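Side-chain contacts in NDP-N-acetyl-D-galactosaminuronic acid dehydrogenase (Methanosarcina mazei Go1, PDB 3G79), which probably oxidises UDP-N-acetyl-mannosamine to UDP-N-acetyl-mannosaminuronate, using two NAD+ as electron acceptors: residues G22-G27 against P94-I99; V143-T148 against G152-M157; Q160-E165 against F174-A179; L168-D173 against G200-A205. All blocks are in the same frame, centred on the assembly; numbering follows the deposited sequence.

Interaction 1: residues G22-G27 against P94-I99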
loop_
_atom_site.group_PDB
_atom_site.type_symbol
_atom_site.label_atom_id
_atom_site.label_comp_id
_atom_site.label_asym_id
_atom_site.label_seq_id
_atom_site.Cartn_x
_atom_site.Cartn_y
_atom_site.Cartn_z
ATOM N N GLY A 22 17.220 15.685 31.575
ATOM C CA GLY A 22 18.367 16.296 30.921
ATOM C C GLY A 22 18.193 16.072 29.444
ATOM O O GLY A 22 17.670 15.033 29.038
ATOM N N VAL A 23 18.553 17.066 28.637
ATOM C CA VAL A 23 18.653 16.816 27.187
ATOM C C VAL A 23 20.058 17.096 26.679
ATOM O O VAL A 23 20.656 18.130 27.022
ATOM C CB VAL A 23 17.615 17.598 26.410
ATOM C CG1 VAL A 23 17.732 17.309 24.959
ATOM C CG2 VAL A 23 16.217 17.212 26.898
ATOM N N LEU A 24 20.602 16.145 25.935
ATOM C CA LEU A 24 21.892 16.320 25.291
ATOM C C LEU A 24 21.651 16.557 23.820
ATOM O O LEU A 24 20.947 15.757 23.164
ATOM C CB LEU A 24 22.759 15.071 25.428
ATOM C CG LEU A 24 23.656 14.840 26.632
ATOM C CD1 LEU A 24 22.876 14.223 27.730
ATOM C CD2 LEU A 24 24.780 13.930 26.232
ATOM N N GLY A 25 22.248 17.628 23.288
ATOM C CA GLY A 25 22.073 17.944 21.861
ATOM C C GLY A 25 21.261 19.217 21.690
ATOM O O GLY A 25 20.031 19.181 21.392
ATOM N N MET A 26 21.936 20.354 21.876
ATOM C CA MET A 26 21.244 21.620 21.738
ATOM C C MET A 26 21.083 22.053 20.253
ATOM O O MET A 26 21.596 23.084 19.820
ATOM C CB MET A 26 21.859 22.681 22.652
ATOM C CG MET A 26 21.640 22.403 24.156
ATOM S SD MET A 26 19.913 22.150 24.725
ATOM C CE MET A 26 19.684 23.600 25.580
ATOM N N GLY A 27 20.335 21.241 19.493
ATOM C CA GLY A 27 20.138 21.454 18.051
ATOM C C GLY A 27 18.696 21.739 17.653
ATOM O O GLY A 27 17.861 22.089 18.500
ATOM N N PRO A 94 27.575 23.324 30.266
ATOM C CA PRO A 94 28.731 22.582 29.678
ATOM C C PRO A 94 29.190 21.431 30.585
ATOM O O PRO A 94 30.088 20.645 30.243
ATOM C CB PRO A 94 29.816 23.664 29.621
ATOM C CG PRO A 94 29.485 24.562 30.844
ATOM C CD PRO A 94 27.990 24.672 30.744
ATOM N N ASP A 95 28.542 21.345 31.734
ATOM C CA ASP A 95 28.948 20.457 32.794
ATOM C C ASP A 95 28.142 19.135 32.828
ATOM O O ASP A 95 27.171 18.978 33.571
ATOM C CB ASP A 95 28.878 21.218 34.135
ATOM C CG ASP A 95 29.350 20.391 35.285
ATOM O OD1 ASP A 95 30.006 19.352 35.002
ATOM O OD2 ASP A 95 29.075 20.785 36.441
ATOM N N PHE A 96 28.630 18.171 32.057
ATOM C CA PHE A 96 28.018 16.863 31.881
ATOM C C PHE A 96 27.900 16.003 33.136
ATOM O O PHE A 96 27.037 15.085 33.210
ATOM C CB PHE A 96 28.796 16.125 30.845
ATOM C CG PHE A 96 28.531 16.593 29.472
ATOM C CD1 PHE A 96 27.604 15.933 28.672
ATOM C CD2 PHE A 96 29.218 17.682 28.947
ATOM C CE1 PHE A 96 27.374 16.345 27.372
ATOM C CE2 PHE A 96 28.977 18.102 27.645
ATOM C CZ PHE A 96 28.056 17.442 26.863
ATOM N N SER A 97 28.759 16.315 34.110
ATOM C CA SER A 97 28.787 15.635 35.407
ATOM C C SER A 97 27.437 15.716 36.079
ATOM O O SER A 97 27.039 14.801 36.793
ATOM C CB SER A 97 29.894 16.202 36.326
ATOM O OG SER A 97 29.453 17.356 37.022
ATOM N N ARG A 98 26.732 16.808 35.842
ATOM C CA ARG A 98 25.371 16.984 36.366
ATOM C C ARG A 98 24.288 16.053 35.782
ATOM O O ARG A 98 23.121 16.103 36.203
ATOM C CB ARG A 98 24.898 18.405 36.111
ATOM C CG ARG A 98 25.691 19.476 36.736
ATOM C CD ARG A 98 24.685 20.559 37.001
ATOM N NE ARG A 98 25.223 21.885 36.815
ATOM C CZ ARG A 98 24.480 22.985 36.766
ATOM N NH1 ARG A 98 23.139 22.912 36.895
ATOM N NH2 ARG A 98 25.111 24.160 36.605
ATOM N N ILE A 99 24.634 15.268 34.773
ATOM C CA ILE A 99 23.761 14.170 34.347
ATOM C C ILE A 99 23.473 13.348 35.609
ATOM O O ILE A 99 22.333 12.909 35.867
ATOM C CB ILE A 99 24.440 13.297 33.243
ATOM C CG1 ILE A 99 24.448 14.043 31.895
ATOM C CG2 ILE A 99 23.785 11.918 33.123
ATOM C CD1 ILE A 99 25.569 13.565 30.984
#

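Interaction 2: residues V143-T148 against G152-M157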
loop_
_atom_site.group_PDB
_atom_site.type_symbol
_atom_site.label_atom_id
_atom_site.label_comp_id
_atom_site.label_asym_id
_atom_site.label_seq_id
_atom_site.Cartn_x
_atom_site.Cartn_y
_atom_site.Cartn_z
ATOM N N VAL A 143 17.457 6.480 30.414
ATOM C CA VAL A 143 18.133 7.038 29.263
ATOM C C VAL A 143 17.269 6.803 28.051
ATOM O O VAL A 143 16.735 5.693 27.845
ATOM C CB VAL A 143 19.542 6.368 29.075
ATOM C CG1 VAL A 143 20.272 6.949 27.916
ATOM C CG2 VAL A 143 20.396 6.535 30.331
ATOM N N VAL A 144 17.104 7.837 27.246
ATOM C CA VAL A 144 16.337 7.709 26.015
ATOM C C VAL A 144 17.096 8.163 24.764
ATOM O O VAL A 144 17.535 9.307 24.666
ATOM C CB VAL A 144 14.995 8.503 26.045
ATOM C CG1 VAL A 144 14.106 8.074 24.869
ATOM C CG2 VAL A 144 14.255 8.244 27.319
ATOM N N LEU A 145 17.199 7.260 23.792
ATOM C CA LEU A 145 17.627 7.649 22.463
ATOM C C LEU A 145 16.480 8.295 21.685
ATOM O O LEU A 145 15.503 7.608 21.309
ATOM C CB LEU A 145 18.177 6.454 21.693
ATOM C CG LEU A 145 19.417 5.699 22.214
ATOM C CD1 LEU A 145 20.185 5.026 21.088
ATOM C CD2 LEU A 145 20.344 6.634 22.906
ATOM N N GLU A 146 16.631 9.605 21.439
ATOM C CA GLU A 146 15.728 10.357 20.570
ATOM C C GLU A 146 16.250 10.522 19.131
ATOM O O GLU A 146 15.451 10.707 18.226
ATOM C CB GLU A 146 15.371 11.734 21.166
ATOM C CG GLU A 146 14.458 11.690 22.376
ATOM C CD GLU A 146 14.134 13.083 22.949
ATOM O OE1 GLU A 146 14.994 13.997 22.869
ATOM O OE2 GLU A 146 13.021 13.264 23.485
ATOM N N SER A 147 17.568 10.451 18.916
ATOM C CA SER A 147 18.169 10.545 17.555
ATOM C C SER A 147 17.726 9.360 16.672
ATOM O O SER A 147 17.543 8.246 17.142
ATOM C CB SER A 147 19.703 10.580 17.607
ATOM O OG SER A 147 20.216 11.513 18.568
ATOM N N THR A 148 17.553 9.613 15.379
ATOM C CA THR A 148 17.192 8.570 14.415
ATOM C C THR A 148 18.309 7.518 14.340
ATOM O O THR A 148 19.435 7.841 14.015
ATOM C CB THR A 148 16.929 9.229 13.031
ATOM O OG1 THR A 148 15.779 10.090 13.112
ATOM C CG2 THR A 148 16.746 8.174 11.931
ATOM N N GLY A 152 18.715 -2.064 15.877
ATOM C CA GLY A 152 19.697 -2.858 16.605
ATOM C C GLY A 152 20.651 -1.983 17.403
ATOM O O GLY A 152 21.430 -2.473 18.197
ATOM N N THR A 153 20.578 -0.676 17.188
ATOM C CA THR A 153 21.416 0.280 17.903
ATOM C C THR A 153 21.152 0.319 19.439
ATOM O O THR A 153 22.091 0.170 20.249
ATOM C CB THR A 153 21.271 1.668 17.247
ATOM O OG1 THR A 153 21.536 1.557 15.832
ATOM C CG2 THR A 153 22.196 2.702 17.921
ATOM N N THR A 154 19.892 0.488 19.848
ATOM C CA THR A 154 19.569 0.494 21.268
ATOM C C THR A 154 20.114 -0.718 22.031
ATOM O O THR A 154 20.890 -0.544 22.990
ATOM C CB THR A 154 18.073 0.666 21.527
ATOM O OG1 THR A 154 17.640 1.785 20.785
ATOM C CG2 THR A 154 17.783 0.962 23.010
ATOM N N GLU A 155 19.698 -1.919 21.618
ATOM C CA GLU A 155 20.090 -3.164 22.302
ATOM C C GLU A 155 21.538 -3.526 21.977
ATOM O O GLU A 155 22.133 -4.367 22.636
ATOM C CB GLU A 155 19.198 -4.338 21.882
ATOM C CG GLU A 155 17.707 -4.151 22.110
ATOM C CD GLU A 155 17.250 -4.641 23.453
ATOM O OE1 GLU A 155 18.122 -5.055 24.260
ATOM O OE2 GLU A 155 16.026 -4.609 23.726
ATOM N N GLY A 156 22.096 -2.910 20.947
ATOM C CA GLY A 156 23.461 -3.172 20.553
ATOM C C GLY A 156 24.398 -2.130 21.118
ATOM O O GLY A 156 24.693 -2.152 22.295
ATOM N N MET A 157 24.851 -1.193 20.296
ATOM C CA MET A 157 25.953 -0.357 20.748
ATOM C C MET A 157 25.579 0.663 21.794
ATOM O O MET A 157 26.412 1.028 22.616
ATOM C CB MET A 157 26.786 0.273 19.605
ATOM C CG MET A 157 26.063 1.027 18.510
ATOM S SD MET A 157 27.072 2.447 17.931
ATOM C CE MET A 157 26.124 3.695 18.837
#

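Interaction 3: residues Q160-E165 against F174-A179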
loop_
_atom_site.group_PDB
_atom_site.type_symbol
_atom_site.label_atom_id
_atom_site.label_comp_id
_atom_site.label_asym_id
_atom_site.label_seq_id
_atom_site.Cartn_x
_atom_site.Cartn_y
_atom_site.Cartn_z
ATOM N N GLN A 160 25.970 -1.184 25.082
ATOM C CA GLN A 160 27.374 -1.506 25.290
ATOM C C GLN A 160 28.132 -0.274 25.840
ATOM O O GLN A 160 28.665 -0.309 26.928
ATOM C CB GLN A 160 28.001 -2.047 23.997
ATOM C CG GLN A 160 28.172 -3.582 23.936
ATOM C CD GLN A 160 27.031 -4.347 23.216
ATOM O OE1 GLN A 160 27.290 -5.139 22.298
ATOM N NE2 GLN A 160 25.781 -4.127 23.643
ATOM N N ILE A 161 28.138 0.826 25.106
ATOM C CA ILE A 161 28.655 2.086 25.623
ATOM C C ILE A 161 28.102 2.454 27.009
ATOM O O ILE A 161 28.855 2.797 27.931
ATOM C CB ILE A 161 28.378 3.268 24.651
ATOM C CG1 ILE A 161 29.028 3.011 23.299
ATOM C CG2 ILE A 161 28.986 4.537 25.192
ATOM C CD1 ILE A 161 28.683 4.047 22.228
ATOM N N LEU A 162 26.785 2.433 27.163
ATOM C CA LEU A 162 26.208 2.783 28.450
ATOM C C LEU A 162 26.784 1.864 29.503
ATOM O O LEU A 162 27.117 2.314 30.604
ATOM C CB LEU A 162 24.675 2.692 28.442
ATOM C CG LEU A 162 23.825 3.943 28.141
ATOM C CD1 LEU A 162 24.581 5.266 28.373
ATOM C CD2 LEU A 162 23.240 3.898 26.748
ATOM N N GLU A 163 26.917 0.585 29.160
ATOM C CA GLU A 163 27.333 -0.406 30.138
ATOM C C GLU A 163 28.825 -0.371 30.427
ATOM O O GLU A 163 29.203 -0.525 31.580
ATOM C CB GLU A 163 26.847 -1.814 29.781
ATOM C CG GLU A 163 25.317 -1.923 29.851
ATOM C CD GLU A 163 24.778 -3.324 29.635
ATOM O OE1 GLU A 163 25.444 -4.163 28.992
ATOM O OE2 GLU A 163 23.653 -3.588 30.084
ATOM N N GLU A 164 29.658 -0.158 29.400
ATOM C CA GLU A 164 31.113 -0.096 29.561
ATOM C C GLU A 164 31.475 1.123 30.393
ATOM O O GLU A 164 32.362 1.054 31.227
ATOM C CB GLU A 164 31.861 0.023 28.223
ATOM C CG GLU A 164 31.743 -1.142 27.230
ATOM C CD GLU A 164 32.225 -0.790 25.784
ATOM O OE1 GLU A 164 32.228 0.421 25.395
ATOM O OE2 GLU A 164 32.571 -1.742 25.029
ATOM N N GLU A 165 30.807 2.249 30.161
ATOM C CA GLU A 165 31.230 3.480 30.816
ATOM C C GLU A 165 30.791 3.526 32.280
ATOM O O GLU A 165 31.568 3.917 33.171
ATOM C CB GLU A 165 30.745 4.707 30.040
ATOM C CG GLU A 165 31.366 4.866 28.650
ATOM C CD GLU A 165 32.776 5.456 28.672
ATOM O OE1 GLU A 165 33.096 6.266 29.575
ATOM O OE2 GLU A 165 33.562 5.131 27.768
ATOM N N PHE A 174 19.469 0.450 35.292
ATOM C CA PHE A 174 18.919 1.656 34.708
ATOM C C PHE A 174 17.977 1.272 33.572
ATOM O O PHE A 174 17.988 0.111 33.105
ATOM C CB PHE A 174 20.042 2.608 34.270
ATOM C CG PHE A 174 20.908 2.059 33.169
ATOM C CD1 PHE A 174 20.552 2.238 31.830
ATOM C CD2 PHE A 174 22.092 1.381 33.464
ATOM C CE1 PHE A 174 21.340 1.754 30.792
ATOM C CE2 PHE A 174 22.903 0.876 32.425
ATOM C CZ PHE A 174 22.514 1.069 31.075
ATOM N N ALA A 175 17.137 2.229 33.170
ATOM C CA ALA A 175 16.102 2.026 32.166
ATOM C C ALA A 175 16.553 2.631 30.826
ATOM O O ALA A 175 17.186 3.700 30.797
ATOM C CB ALA A 175 14.816 2.681 32.649
ATOM N N LEU A 176 16.212 1.968 29.716
ATOM C CA LEU A 176 16.684 2.371 28.403
ATOM C C LEU A 176 15.555 2.320 27.399
ATOM O O LEU A 176 14.906 1.290 27.254
ATOM C CB LEU A 176 17.757 1.415 27.923
ATOM C CG LEU A 176 18.988 1.817 27.121
ATOM C CD1 LEU A 176 19.581 0.609 26.375
ATOM C CD2 LEU A 176 18.915 3.013 26.235
ATOM N N ALA A 177 15.382 3.397 26.645
ATOM C CA ALA A 177 14.281 3.471 25.698
ATOM C C ALA A 177 14.735 4.067 24.384
ATOM O O ALA A 177 15.861 4.548 24.294
ATOM C CB ALA A 177 13.158 4.285 26.268
ATOM N N HIS A 178 13.859 4.028 23.382
ATOM C CA HIS A 178 14.069 4.738 22.118
ATOM C C HIS A 178 12.787 5.455 21.750
ATOM O O HIS A 178 11.721 4.841 21.561
ATOM C CB HIS A 178 14.510 3.798 20.995
ATOM C CG HIS A 178 14.665 4.470 19.662
ATOM N ND1 HIS A 178 15.361 5.646 19.497
ATOM C CD2 HIS A 178 14.231 4.120 18.429
ATOM C CE1 HIS A 178 15.343 6.002 18.224
ATOM N NE2 HIS A 178 14.649 5.098 17.558
ATOM N N ALA A 179 12.877 6.770 21.683
ATOM C CA ALA A 179 11.746 7.556 21.261
ATOM C C ALA A 179 12.108 8.442 20.077
ATOM O O ALA A 179 12.427 9.605 20.262
ATOM C CB ALA A 179 11.214 8.376 22.410
#

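Interaction 4: residues L168-D173 against G200-A205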
loop_
_atom_site.group_PDB
_atom_site.type_symbol
_atom_site.label_atom_id
_atom_site.label_comp_id
_atom_site.label_asym_id
_atom_site.label_seq_id
_atom_site.Cartn_x
_atom_site.Cartn_y
_atom_site.Cartn_z
ATOM N N LEU A 168 27.273 -0.531 34.830
ATOM C CA LEU A 168 25.987 -0.984 35.386
ATOM C C LEU A 168 25.224 -1.692 34.275
ATOM O O LEU A 168 25.645 -1.655 33.137
ATOM C CB LEU A 168 25.121 0.182 35.879
ATOM C CG LEU A 168 25.613 1.353 36.753
ATOM C CD1 LEU A 168 24.781 2.561 36.455
ATOM C CD2 LEU A 168 25.579 1.089 38.251
ATOM N N LYS A 169 24.080 -2.288 34.586
ATOM C CA LYS A 169 23.387 -3.108 33.599
ATOM C C LYS A 169 22.065 -2.505 33.175
ATOM O O LYS A 169 21.262 -2.102 34.009
ATOM C CB LYS A 169 23.149 -4.529 34.122
ATOM C CG LYS A 169 24.416 -5.302 34.407
ATOM C CD LYS A 169 24.930 -5.931 33.151
ATOM C CE LYS A 169 26.293 -6.591 33.366
ATOM N NZ LYS A 169 26.829 -7.139 32.065
ATOM N N ALA A 170 21.842 -2.469 31.869
ATOM C CA ALA A 170 20.593 -1.995 31.332
ATOM C C ALA A 170 19.469 -2.991 31.645
ATOM O O ALA A 170 19.573 -4.170 31.386
ATOM C CB ALA A 170 20.730 -1.781 29.834
ATOM N N GLY A 171 18.383 -2.500 32.222
ATOM C CA GLY A 171 17.196 -3.326 32.391
ATOM C C GLY A 171 17.269 -3.962 33.742
ATOM O O GLY A 171 16.419 -4.773 34.112
ATOM N N GLU A 172 18.320 -3.632 34.474
ATOM C CA GLU A 172 18.395 -4.029 35.858
ATOM C C GLU A 172 18.697 -2.774 36.633
ATOM O O GLU A 172 17.887 -2.356 37.439
ATOM C CB GLU A 172 19.479 -5.078 36.092
ATOM C CG GLU A 172 19.492 -6.238 35.137
ATOM C CD GLU A 172 20.740 -7.070 35.308
ATOM O OE1 GLU A 172 21.234 -7.140 36.461
ATOM O OE2 GLU A 172 21.240 -7.648 34.302
ATOM N N ASP A 173 19.850 -2.154 36.369
ATOM C CA ASP A 173 20.266 -0.957 37.111
ATOM C C ASP A 173 19.655 0.337 36.602
ATOM O O ASP A 173 19.389 1.232 37.372
ATOM C CB ASP A 173 21.796 -0.841 37.141
ATOM C CG ASP A 173 22.449 -2.005 37.851
ATOM O OD1 ASP A 173 23.345 -2.659 37.268
ATOM O OD2 ASP A 173 22.055 -2.279 39.001
ATOM N N GLY A 200 9.755 3.043 22.785
ATOM C CA GLY A 200 10.044 1.629 22.963
ATOM C C GLY A 200 11.163 1.379 23.938
ATOM O O GLY A 200 12.285 1.902 23.761
ATOM N N GLY A 201 10.861 0.597 24.987
ATOM C CA GLY A 201 11.855 0.346 26.047
ATOM C C GLY A 201 12.463 -0.995 25.774
ATOM O O GLY A 201 11.886 -1.790 25.031
ATOM N N ILE A 202 13.623 -1.253 26.361
ATOM C CA ILE A 202 14.297 -2.550 26.216
ATOM C C ILE A 202 13.628 -3.699 27.009
ATOM O O ILE A 202 13.977 -4.872 26.842
ATOM C CB ILE A 202 15.799 -2.466 26.577
ATOM C CG1 ILE A 202 15.990 -2.172 28.062
ATOM C CG2 ILE A 202 16.483 -1.430 25.729
ATOM C CD1 ILE A 202 17.451 -2.239 28.513
ATOM N N ASP A 203 12.710 -3.318 27.900
ATOM C CA ASP A 203 11.868 -4.209 28.681
ATOM C C ASP A 203 10.686 -3.368 29.079
ATOM O O ASP A 203 10.714 -2.140 28.874
ATOM C CB ASP A 203 12.564 -4.761 29.931
ATOM C CG ASP A 203 13.481 -3.751 30.618
ATOM O OD1 ASP A 203 14.474 -4.221 31.187
ATOM O OD2 ASP A 203 13.225 -2.520 30.631
ATOM N N GLU A 204 9.652 -4.008 29.625
ATOM C CA GLU A 204 8.400 -3.335 29.955
ATOM C C GLU A 204 8.597 -2.238 30.993
ATOM O O GLU A 204 7.959 -1.192 30.914
ATOM C CB GLU A 204 7.328 -4.329 30.406
ATOM C CG GLU A 204 7.369 -5.676 29.640
ATOM C CD GLU A 204 6.393 -5.794 28.452
ATOM O OE1 GLU A 204 6.715 -6.577 27.527
ATOM O OE2 GLU A 204 5.313 -5.158 28.448
ATOM N N ALA A 205 9.520 -2.443 31.916
ATOM C CA ALA A 205 9.817 -1.444 32.932
ATOM C C ALA A 205 10.315 -0.122 32.339
ATOM O O ALA A 205 9.877 0.954 32.781
ATOM C CB ALA A 205 10.813 -1.994 33.948
#

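Interaction 1: residues G22-G27 against P94-I99
Leu24 and Phe96 meet where a methyl group reaches the rim of an aromatic ring: Leu24 CD2 lies 3.7 Å from Phe96 CE1, close to the ring plane, so the leucine touches the edge of the phenyl group. Behind that methyl, Leu24 CG is 4.1 Å from Phe96 CE1. The other branch serves a second neighbour, for Leu24 CD1 stands 4.3 Å from Ile99 CD1, the far end of the isoleucine. One branched side chain thus spans two residues set a single 3-10 turn apart, a turn closed by the backbone bond from Ile99 N to Phe96 O. In Phe96 the ring departs opposite the carbonyl carbon (chi1 -75°), which carries its outer edge in to the leucine although its CB does not aim there. Just before the turn, Asp95 OD1 accepts a hydrogen bond from Ser97 OG at 2.9 Å, on its syn side but 31° out of the carboxylate plane. Further out, Val133 of helix 124-136 and Val105 and Phe49 of the adjoining strands also press on Leu24. Strand 20-24 runs directly into Gly25 and Gly27, whose spacing fits the GxGxxG turn of a Rossmann dinucleotide-binding fold. With no hydrogen bond across it, the contact holds by dispersion and exclusion of water: branching lets Leu24 offer one methyl to the ring and another to Ile99, while Phe96 brings a wide apolar edge from nearer the surface.

Interaction 2: residues V143-T148 against G152-M157
Leu145, the last residue of strand 142-145, sends its side chain toward Thr153 and Thr154, in the turn leading into helix 154-166. The contacts across the pair are all van der Waals in kind, and a single methyl makes them: Leu145 CD1 lies 4.1 Å from Thr154 OG1 and 4.4 Å from Thr153 CG2. The leucine and Thr154 lie alongside each other, pointing opposite ways, and the methyl comes next to the hydroxyl. Leucine suits the strand end because its branch can span the gap between sheet and helix, where the closest CA atoms, those of Leu145 and Thr154, are 7.5 Å apart. In Thr154 the hydroxyl sits opposite the carbonyl carbon (chi1 -51°), which places OG1 on the leucine side.

The polar bonds run to other parts of the chain. Thr153 OG1 bonds to the carbonyl O of Thr150, within the connecting loop, while the backbone N of Thr154 and of Gly152 go to the two carboxylate oxygens of Glu232. A glutamate from helix 228-258 therefore grips this turn by two backbone N-H groups.

On the sheet, Leu145 also packs on Leu107 of strand 104-107 and bonds through its backbone to Ala177; Thr154 rests on Ala228 of helix 228-258. The contact joins the first strand of the beta-alpha-beta unit made by strand 142-145, helix 154-166 and strand 175-178 to the start of its helix region.

Interaction 3: residues Q160-E165 against F174-A179
Phe174 and Leu162 bury the most surface here, and they meet through the leucine stem: Leu162 CB is 3.8 Å from Phe174 CZ, the far corner of the ring, and 4.2 Å from Phe174 CE1. The stem comes in obliquely to the ring. Phe174 sits just ahead of strand 175-178, and its ring is held between the backbone N and the carbonyl carbon (chi1 64°), from where it extends toward helix 154-166. A large flat residue suits this place, since the helix and strand backbones stand well apart, 9.5 Å between the CA atoms of Leu162 and Leu176.

Beyond the stem, Leu162 also offers a methyl to the strand: Leu162 CD2 lies 4.4 Å from Leu176 CD2, a looser touch between two branched ends. The same leucine also packs on Ile130 and Val133 of helix 124-136, so it fills a seam where two helices meet the sheet.

Glu163 adds its aliphatic part alone to the ring: Glu163 CG comes to the ring edge near its plane, 4.3 Å from Phe174 CZ. Its carboxylate is turned to other use, with OE2 accepting a hydrogen bond from the backbone N of Ala170 in the loop that follows the helix.

No hydrogen bond joins residues 160-165 to 174-179. The contact is hydrocarbon throughout, and its one acidic residue divides itself between two tasks, giving methylene carbon to the ring and its carboxylate to holding the loop.

Interaction 4: residues L168-D173 against G200-A205
The carboxylate of Asp203 is the flat group of this contact, and it meets Gly171 through one oxygen: Asp203 OD1 lies 3.1 Å from Gly171 CA and 3.6 Å from Gly171 O. The other oxygen, OD2, is hydrogen-bonded to Ser206 OG, beyond the segment. With the carboxylate projecting between the backbone N and the carbonyl carbon of its own residue (chi1 37°), OD1 is turned to Gly171 while OD2 stays by the start of helix 204-214. Glycine suits position 171, where the carboxylate oxygen comes right up to CA and the backbone takes a positive phi of 93°.

Beside it, Ile202 pushes its long branch into the loop. Ile202 CD1 touches Ala170 CB at 3.6 Å and lies 3.8 Å from Gly171 N; the short alanine side chain meets that methyl directly. The loop is braced from within, where Lys169 N donates to the anti lone pair of Asp173 OD1 at 2.8 Å, with an N-H...O angle of 155°.

Asp203 is the N-cap of helix 204-214, its side chain capping a backbone N in the first turn. The contact thus joins the loop leading into strand 175-178 to the strand-to-helix turn after strand 197-201, at the surface of the NAD-binding domain.

In the fold
All four contacts belong to the NAD-binding domain and reach its one mixed sheet. From the N terminus, interaction 1 closes a long loop between strand 20-24 and the segment after strand 90-93. Interaction 2 then closes the short turn out of strand 142-145. Interaction 3 spans the end of the same beta-alpha-beta unit, sharing helix 154-166 with interaction 2. Interactions 3 and 4 cross, because residues 168-173 fall between the two segments of interaction 3 while 200-205 lie beyond them; their centres are about 8 Å apart. Interaction 4 ties the loop after helix 154-166 to the end of strand 197-201, which runs antiparallel to strand 175-178. Interaction 1 stands apart, about 16 Å or more from the other centres.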